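Local coordinates for PaaA (Enterobacter agglomerans, PDB 5FF5), which probably acts as an E1-like, ThiF-family adenylating enzyme in making the bicyclic core of pantocin A, by Claisen condensation and decarboxylation of a peptide, at residues Asp165-Tyr178 against Asp182-Ile195. Numbering follows the deposited sequence.
Sequences DDVELSNINRQVLY and DVGKNKVDAAKDTI. With SO4 (sulfate ion), chain C.
Lys187 reaches across the loop 165-178 from the first turn of helix 187-198. Its chain runs extended beyond CG and carries NZ to the side chain of Gln175. NZ donates to Gln175 OE1 at 3.1 Å, in the carbonyl plane and on a lone pair. Asp165 lies alongside the same lysine, CB against CD, and its OD2 forms a long salt bridge of 3.8 Å with Lys187 NZ. The ring of Tyr178 crosses the lysine chain at about a right angle, its OH 3.2 Å from Lys187 CB. That hydroxyl is satisfied by Met140 O. Val167 CG2 sits over one face of the ring, offset toward the rim.

Three backbone bonds tie 165-178 to 182-195, beside a single bridge between Asp166 and Asn186. Lys187 N donates to Asp165 O at 2.9 Å, which gives an amide of the first helical turn an acceptor. Val167 uses both its polar backbone atoms: N donates to Lys185 O, and O accepts from Gly184 N in the type II turn 182-185. Further along the helix, Thr194 OG1 donates to Leu177 O at 2.6 Å. With OG1 anti to its own carbonyl carbon (chi1 -67°), the hydroxyl meets Leu177 O and CG2 is left to pack on Leu177 CD2.

Beyond the lysine, Arg174 NE donates to sulfate O2 at 2.9 Å, and Gly142 N hydrogen-bonds the same ion, which probably came from the crystallisation liquor. Gly142 lies in what is probably a Rossmann-type GxGxxG turn, which the Gln175 side chain also touches. The loop after strand 158-162, folded back on the next helix beside a glycine-rich turn, is consistent with the nucleotide-binding Rossmann-like site of ThiF/E1 adenylating enzymes.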
ATOM      1  N   ASP A 165      -2.389  19.492  15.722  1.00 55.79           N
ATOM      2  CA  ASP A 165      -2.973  18.509  16.642  1.00 50.85           C
ATOM      3  C   ASP A 165      -1.976  17.744  17.480  1.00 52.55           C
ATOM      4  O   ASP A 165      -0.760  17.801  17.274  1.00 54.94           O
ATOM      5  CB  ASP A 165      -3.809  17.478  15.903  1.00 55.02           C
ATOM      6  CG  ASP A 165      -5.220  17.931  15.664  1.00 66.81           C
ATOM      7  OD1 ASP A 165      -5.677  18.836  16.397  1.00 71.41           O
ATOM      8  OD2 ASP A 165      -5.883  17.343  14.770  1.00 75.21           O
ATOM      9  N   ASP A 166      -2.527  16.988  18.413  1.00 47.88           N
ATOM     10  CA  ASP A 166      -1.728  16.107  19.233  1.00 52.91           C
ATOM     11  C   ASP A 166      -2.337  14.706  19.153  1.00 52.86           C
ATOM     12  O   ASP A 166      -3.523  14.546  18.866  1.00 55.50           O
ATOM     13  CB  ASP A 166      -1.668  16.615  20.665  1.00 49.72           C
ATOM     14  CG  ASP A 166      -3.002  16.529  21.358  1.00 67.54           C
ATOM     15  OD1 ASP A 166      -4.050  16.716  20.683  1.00 73.47           O
ATOM     16  OD2 ASP A 166      -3.003  16.247  22.577  1.00 80.45           O
ATOM     17  N   VAL A 167      -1.522  13.692  19.411  1.00 52.03           N
ATOM     18  CA  VAL A 167      -1.933  12.311  19.185  1.00 54.13           C
ATOM     19  C   VAL A 167      -2.950  11.846  20.218  1.00 59.20           C
ATOM     20  O   VAL A 167      -2.738  12.017  21.420  1.00 61.69           O
ATOM     21  CB  VAL A 167      -0.721  11.371  19.223  1.00 50.58           C
ATOM     22  CG1 VAL A 167      -1.164   9.915  19.128  1.00 48.62           C
ATOM     23  CG2 VAL A 167       0.276  11.745  18.125  1.00 48.62           C
ATOM     24  N   GLU A 168      -4.043  11.250  19.748  1.00 56.58           N
ATOM     25  CA  GLU A 168      -5.055  10.668  20.634  1.00 52.34           C
ATOM     26  C   GLU A 168      -4.983   9.164  20.560  1.00 49.37           C
ATOM     27  O   GLU A 168      -4.443   8.619  19.604  1.00 60.84           O
ATOM     28  CB  GLU A 168      -6.467  11.095  20.231  1.00 59.94           C
ATOM     29  CG  GLU A 168      -6.744  12.577  20.203  1.00 69.17           C
ATOM     30  CD  GLU A 168      -8.141  12.870  19.675  1.00 82.68           C
ATOM     31  OE1 GLU A 168      -8.946  11.905  19.540  1.00 62.80           O
ATOM     32  OE2 GLU A 168      -8.421  14.058  19.381  1.00 92.56           O
ATOM     33  N   LEU A 169      -5.530   8.473  21.545  1.00 46.64           N
ATOM     34  CA  LEU A 169      -5.515   7.021  21.460  1.00 51.95           C
ATOM     35  C   LEU A 169      -6.328   6.536  20.241  1.00 54.93           C
ATOM     36  O   LEU A 169      -6.035   5.484  19.687  1.00 65.68           O
ATOM     37  CB  LEU A 169      -6.040   6.372  22.739  1.00 45.28           C
ATOM     38  CG  LEU A 169      -6.067   4.845  22.646  1.00 51.17           C
ATOM     39  CD1 LEU A 169      -4.699   4.336  22.191  1.00 46.17           C
ATOM     40  CD2 LEU A 169      -6.492   4.186  23.958  1.00 50.78           C
ATOM     41  N   SER A 170      -7.341   7.280  19.811  1.00 52.52           N
ATOM     42  CA  SER A 170      -8.132   6.816  18.670  1.00 57.67           C
ATOM     43  C   SER A 170      -7.428   7.040  17.321  1.00 61.94           C
ATOM     44  O   SER A 170      -7.854   6.500  16.298  1.00 64.41           O
ATOM     45  CB  SER A 170      -9.508   7.484  18.640  1.00 52.68           C
ATOM     46  OG  SER A 170      -9.387   8.882  18.544  1.00 63.90           O
ATOM     47  N   ASN A 171      -6.349   7.819  17.316  1.00 50.84           N
ATOM     48  CA  ASN A 171      -5.600   8.035  16.089  1.00 50.95           C
ATOM     49  C   ASN A 171      -4.741   6.825  15.712  1.00 58.88           C
ATOM     50  O   ASN A 171      -4.352   6.640  14.549  1.00 52.83           O
ATOM     51  CB  ASN A 171      -4.723   9.278  16.217  1.00 54.52           C
ATOM     52  CG  ASN A 171      -5.531  10.543  16.360  1.00 57.94           C
ATOM     53  OD1 ASN A 171      -6.750  10.542  16.162  1.00 59.31           O
ATOM     54  ND2 ASN A 171      -4.853  11.643  16.681  1.00 54.94           N
ATOM     55  N   ILE A 172      -4.431   6.017  16.718  1.00 63.50           N
ATOM     56  CA  ILE A 172      -3.544   4.881  16.562  1.00 54.01           C
ATOM     57  C   ILE A 172      -4.057   3.806  15.595  1.00 60.75           C
ATOM     58  O   ILE A 172      -3.248   3.109  14.982  1.00 66.78           O
ATOM     59  CB  ILE A 172      -3.255   4.262  17.923  1.00 53.20           C
ATOM     60  CG1 ILE A 172      -2.621   5.325  18.788  1.00 57.02           C
ATOM     61  CG2 ILE A 172      -2.201   3.202  17.811  1.00 69.23           C
ATOM     62  CD1 ILE A 172      -1.459   5.985  18.083  1.00 57.72           C
ATOM     63  N   ASN A 173      -5.370   3.642  15.447  1.00 51.06           N
ATOM     64  CA  ASN A 173      -5.844   2.617  14.513  1.00 51.54           C
ATOM     65  C   ASN A 173      -5.581   2.936  13.027  1.00 47.65           C
ATOM     66  O   ASN A 173      -5.511   2.029  12.209  1.00 53.38           O
ATOM     67  CB  ASN A 173      -7.336   2.318  14.737  1.00 43.93           C
ATOM     68  CG  ASN A 173      -8.246   3.391  14.177  1.00 57.54           C
ATOM     69  OD1 ASN A 173      -7.896   4.570  14.152  1.00 60.60           O
ATOM     70  ND2 ASN A 173      -9.426   2.986  13.719  1.00 54.23           N
ATOM     71  N   ARG A 174      -5.441   4.205  12.661  1.00 50.58           N
ATOM     72  CA  ARG A 174      -5.337   4.547  11.237  1.00 55.79           C
ATOM     73  C   ARG A 174      -4.177   5.478  10.866  1.00 57.73           C
ATOM     74  O   ARG A 174      -3.713   5.464   9.726  1.00 55.72           O
ATOM     75  CB  ARG A 174      -6.650   5.177  10.746  1.00 50.20           C
ATOM     76  CG  ARG A 174      -7.192   6.252  11.643  1.00 52.81           C
ATOM     77  CD  ARG A 174      -8.331   6.996  10.991  1.00 57.93           C
ATOM     78  NE  ARG A 174      -8.728   8.168  11.776  1.00 61.43           N
ATOM     79  CZ  ARG A 174      -9.025   8.139  13.072  1.00 60.92           C
ATOM     80  NH1 ARG A 174      -8.996   6.991  13.733  1.00 65.11           N
ATOM     81  NH2 ARG A 174      -9.369   9.255  13.706  1.00 64.81           N
ATOM     82  N   GLN A 175      -3.738   6.314  11.801  1.00 50.95           N
ATOM     83  CA  GLN A 175      -2.658   7.242  11.511  1.00 48.06           C
ATOM     84  C   GLN A 175      -1.329   6.573  11.861  1.00 53.01           C
ATOM     85  O   GLN A 175      -0.952   6.527  13.034  1.00 59.29           O
ATOM     86  CB  GLN A 175      -2.877   8.530  12.300  1.00 57.54           C
ATOM     87  CG  GLN A 175      -4.360   8.973  12.332  1.00 53.70           C
ATOM     88  CD  GLN A 175      -4.557  10.425  12.749  1.00 54.31           C
ATOM     89  OE1 GLN A 175      -3.592  11.159  12.961  1.00 61.73           O
ATOM     90  NE2 GLN A 175      -5.813  10.843  12.860  1.00 52.79           N
ATOM     91  N   VAL A 176      -0.613   6.098  10.836  1.00 53.58           N
ATOM     92  CA  VAL A 176       0.508   5.136  10.967  1.00 48.88           C
ATOM     93  C   VAL A 176       1.839   5.646  11.526  1.00 53.91           C
ATOM     94  O   VAL A 176       2.671   4.841  11.953  1.00 52.16           O
ATOM     95  CB  VAL A 176       0.825   4.482   9.593  1.00 56.00           C
ATOM     96  CG1 VAL A 176       1.433   5.496   8.616  1.00 48.67           C
ATOM     97  CG2 VAL A 176       1.744   3.282   9.766  1.00 50.61           C
ATOM     98  N   LEU A 177       2.052   6.965  11.498  1.00 56.66           N
ATOM     99  CA  LEU A 177       3.293   7.573  11.991  1.00 46.19           C
ATOM    100  C   LEU A 177       3.303   7.681  13.513  1.00 49.67           C
ATOM    101  O   LEU A 177       4.321   8.061  14.106  1.00 42.09           O
ATOM    102  CB  LEU A 177       3.481   8.961  11.387  1.00 42.09           C
ATOM    103  CG  LEU A 177       3.941   9.026   9.947  1.00 42.09           C
ATOM    104  CD1 LEU A 177       4.211  10.445   9.545  1.00 42.09           C
ATOM    105  CD2 LEU A 177       5.208   8.216   9.831  1.00 54.22           C
ATOM    106  N   TYR A 178       2.165   7.346  14.129  1.00 47.19           N
ATOM    107  CA  TYR A 178       1.989   7.495  15.566  1.00 51.64           C
ATOM    108  C   TYR A 178       1.791   6.139  16.226  1.00 52.00           C
ATOM    109  O   TYR A 178       0.859   5.411  15.897  1.00 55.08           O
ATOM    110  CB  TYR A 178       0.785   8.399  15.882  1.00 49.20           C
ATOM    111  CG  TYR A 178       0.676   9.637  15.029  1.00 42.09           C
ATOM    112  CD1 TYR A 178       1.775  10.424  14.765  1.00 42.09           C
ATOM    113  CD2 TYR A 178      -0.540  10.015  14.481  1.00 50.66           C
ATOM    114  CE1 TYR A 178       1.668  11.551  13.970  1.00 48.35           C
ATOM    115  CE2 TYR A 178      -0.660  11.146  13.687  1.00 47.08           C
ATOM    116  CZ  TYR A 178       0.447  11.912  13.433  1.00 49.27           C
ATOM    117  OH  TYR A 178       0.339  13.043  12.641  1.00 53.17           O
ATOM    118  N   ASP A 182       3.264   7.404  21.563  1.00 48.09           N
ATOM    119  CA  ASP A 182       3.235   8.755  21.017  1.00 52.43           C
ATOM    120  C   ASP A 182       2.014   9.564  21.461  1.00 56.48           C
ATOM    121  O   ASP A 182       1.935  10.768  21.201  1.00 50.61           O
ATOM    122  CB  ASP A 182       3.325   8.690  19.491  1.00 51.97           C
ATOM    123  CG  ASP A 182       4.693   8.198  19.011  1.00 62.70           C
ATOM    124  OD1 ASP A 182       5.696   8.502  19.690  1.00 65.15           O
ATOM    125  OD2 ASP A 182       4.767   7.458  17.994  1.00 63.25           O
ATOM    126  N   VAL A 183       1.082   8.911  22.153  1.00 50.37           N
ATOM    127  CA  VAL A 183      -0.128   9.579  22.637  1.00 54.05           C
ATOM    128  C   VAL A 183       0.166  10.782  23.541  1.00 52.19           C
ATOM    129  O   VAL A 183       0.988  10.705  24.456  1.00 52.39           O
ATOM    130  CB  VAL A 183      -1.033   8.593  23.394  1.00 49.85           C
ATOM    131  CG1 VAL A 183      -2.216   9.310  24.018  1.00 42.09           C
ATOM    132  CG2 VAL A 183      -1.501   7.495  22.445  1.00 51.13           C
ATOM    133  N   GLY A 184      -0.510  11.895  23.268  1.00 46.10           N
ATOM    134  CA  GLY A 184      -0.334  13.105  24.048  1.00 53.92           C
ATOM    135  C   GLY A 184       0.675  14.058  23.418  1.00 58.18           C
ATOM    136  O   GLY A 184       0.680  15.262  23.701  1.00 55.52           O
ATOM    137  N   LYS A 185       1.522  13.513  22.549  1.00 54.77           N
ATOM    138  CA  LYS A 185       2.541  14.293  21.858  1.00 52.87           C
ATOM    139  C   LYS A 185       1.940  15.130  20.746  1.00 53.82           C
ATOM    140  O   LYS A 185       0.809  14.880  20.325  1.00 54.09           O
ATOM    141  CB  LYS A 185       3.612  13.376  21.282  1.00 49.35           C
ATOM    142  CG  LYS A 185       4.359  12.584  22.310  1.00 55.41           C
ATOM    143  CD  LYS A 185       5.427  11.737  21.649  1.00 56.61           C
ATOM    144  CE  LYS A 185       6.113  10.846  22.672  1.00 62.87           C
ATOM    145  NZ  LYS A 185       7.281  10.148  22.074  1.00 70.94           N
ATOM    146  N   ASN A 186       2.704  16.112  20.267  1.00 50.38           N
ATOM    147  CA  ASN A 186       2.313  16.861  19.080  1.00 53.83           C
ATOM    148  C   ASN A 186       2.490  15.988  17.852  1.00 50.49           C
ATOM    149  O   ASN A 186       3.562  15.414  17.662  1.00 48.03           O
ATOM    150  CB  ASN A 186       3.165  18.124  18.917  1.00 58.58           C
ATOM    151  CG  ASN A 186       2.968  19.123  20.031  1.00 61.72           C
ATOM    152  OD1 ASN A 186       1.983  19.069  20.770  1.00 66.89           O
ATOM    153  ND2 ASN A 186       3.905  20.065  20.146  1.00 60.55           N
ATOM    154  N   LYS A 187       1.468  15.913  17.002  1.00 46.99           N
ATOM    155  CA  LYS A 187       1.536  15.060  15.808  1.00 51.44           C
ATOM    156  C   LYS A 187       2.786  15.319  14.943  1.00 50.62           C
ATOM    157  O   LYS A 187       3.434  14.369  14.514  1.00 42.09           O
ATOM    158  CB  LYS A 187       0.269  15.215  14.958  1.00 47.29           C
ATOM    159  CG  LYS A 187      -0.984  14.631  15.588  1.00 45.78           C
ATOM    160  CD  LYS A 187      -2.151  14.592  14.615  1.00 48.72           C
ATOM    161  CE  LYS A 187      -3.313  13.793  15.188  1.00 47.42           C
ATOM    162  NZ  LYS A 187      -4.494  13.827  14.275  1.00 54.69           N
ATOM    163  N   VAL A 188       3.139  16.589  14.708  1.00 52.48           N
ATOM    164  CA  VAL A 188       4.268  16.881  13.825  1.00 46.59           C
ATOM    165  C   VAL A 188       5.565  16.428  14.460  1.00 48.17           C
ATOM    166  O   VAL A 188       6.479  16.022  13.762  1.00 52.00           O
ATOM    167  CB  VAL A 188       4.417  18.388  13.489  1.00 47.91           C
ATOM    168  CG1 VAL A 188       3.360  18.841  12.489  1.00 49.35           C
ATOM    169  CG2 VAL A 188       4.374  19.209  14.738  1.00 50.75           C
ATOM    170  N   ASP A 189       5.651  16.484  15.784  1.00 56.42           N
ATOM    171  CA  ASP A 189       6.868  16.036  16.466  1.00 54.65           C
ATOM    172  C   ASP A 189       6.921  14.527  16.605  1.00 52.45           C
ATOM    173  O   ASP A 189       7.988  13.921  16.485  1.00 49.44           O
ATOM    174  CB  ASP A 189       7.023  16.706  17.832  1.00 50.01           C
ATOM    175  CG  ASP A 189       7.624  18.094  17.726  1.00 60.98           C
ATOM    176  OD1 ASP A 189       8.282  18.396  16.695  1.00 56.59           O
ATOM    177  OD2 ASP A 189       7.459  18.876  18.685  1.00 81.55           O
ATOM    178  N   ALA A 190       5.782  13.910  16.878  1.00 47.71           N
ATOM    179  CA  ALA A 190       5.766  12.469  16.903  1.00 47.43           C
ATOM    180  C   ALA A 190       6.129  11.995  15.506  1.00 48.25           C
ATOM    181  O   ALA A 190       6.955  11.092  15.345  1.00 43.97           O
ATOM    182  CB  ALA A 190       4.420  11.947  17.326  1.00 42.50           C
ATOM    183  N   ALA A 191       5.570  12.679  14.508  1.00 42.96           N
ATOM    184  CA  ALA A 191       5.775  12.344  13.100  1.00 42.09           C
ATOM    185  C   ALA A 191       7.244  12.360  12.726  1.00 47.50           C
ATOM    186  O   ALA A 191       7.748  11.426  12.109  1.00 56.41           O
ATOM    187  CB  ALA A 191       5.008  13.293  12.214  1.00 45.62           C
ATOM    188  N   LYS A 192       7.928  13.429  13.100  1.00 47.87           N
ATOM    189  CA  LYS A 192       9.338  13.578  12.793  1.00 42.09           C
ATOM    190  C   LYS A 192      10.175  12.448  13.423  1.00 51.06           C
ATOM    191  O   LYS A 192      11.027  11.873  12.754  1.00 53.06           O
ATOM    192  CB  LYS A 192       9.824  14.954  13.259  1.00 42.09           C
ATOM    193  CG  LYS A 192      11.221  15.310  12.831  1.00 42.09           C
ATOM    194  CD  LYS A 192      11.605  16.679  13.330  1.00 43.72           C
ATOM    195  CE  LYS A 192      12.962  17.093  12.785  1.00 60.93           C
ATOM    196  NZ  LYS A 192      13.380  18.472  13.195  1.00 74.20           N
ATOM    197  N   ASP A 193       9.917  12.112  14.686  1.00 54.65           N
ATOM    198  CA  ASP A 193      10.629  11.018  15.367  1.00 48.93           C
ATOM    199  C   ASP A 193      10.504   9.706  14.599  1.00 50.06           C
ATOM    200  O   ASP A 193      11.487   8.976  14.415  1.00 43.76           O
ATOM    201  CB  ASP A 193      10.107  10.832  16.795  1.00 56.84           C
ATOM    202  CG  ASP A 193      10.480  11.995  17.729  1.00 72.72           C
ATOM    203  OD1 ASP A 193      11.481  12.696  17.424  1.00 66.85           O
ATOM    204  OD2 ASP A 193       9.762  12.208  18.753  1.00 59.61           O
ATOM    205  N   THR A 194       9.287   9.418  14.150  1.00 50.32           N
ATOM    206  CA  THR A 194       9.005   8.179  13.440  1.00 45.24           C
ATOM    207  C   THR A 194       9.659   8.162  12.063  1.00 48.88           C
ATOM    208  O   THR A 194      10.269   7.171  11.670  1.00 48.09           O
ATOM    209  CB  THR A 194       7.488   7.958  13.261  1.00 45.69           C
ATOM    210  OG1 THR A 194       6.872   7.733  14.533  1.00 51.84           O
ATOM    211  CG2 THR A 194       7.229   6.752  12.385  1.00 49.01           C
ATOM    212  N   ILE A 195       9.524   9.255  11.325  1.00 49.68           N
ATOM    213  CA  ILE A 195      10.073   9.314   9.985  1.00 42.09           C
ATOM    214  C   ILE A 195      11.559   9.083  10.032  1.00 46.14           C
ATOM    215  O   ILE A 195      12.123   8.421   9.174  1.00 50.98           O
ATOM    216  CB  ILE A 195       9.780  10.641   9.308  1.00 42.09           C
ATOM    217  CG1 ILE A 195       8.329  10.646   8.844  1.00 45.29           C
ATOM    218  CG2 ILE A 195      10.693  10.837   8.124  1.00 42.09           C
ATOM    219  CD1 ILE A 195       7.964  11.818   8.008  1.00 46.64           C
TER
HETATM  220  S   SO4 C 401      -8.567  11.048   9.643  1.00 82.45           S
HETATM  221  O1  SO4 C 401      -9.200   9.898   8.986  1.00 62.59           O
HETATM  222  O2  SO4 C 401      -7.573  10.576  10.596  1.00 76.90           O
HETATM  223  O3  SO4 C 401      -9.534  11.844  10.412  1.00 75.40           O
HETATM  224  O4  SO4 C 401      -7.900  11.868   8.625  1.00 68.31           O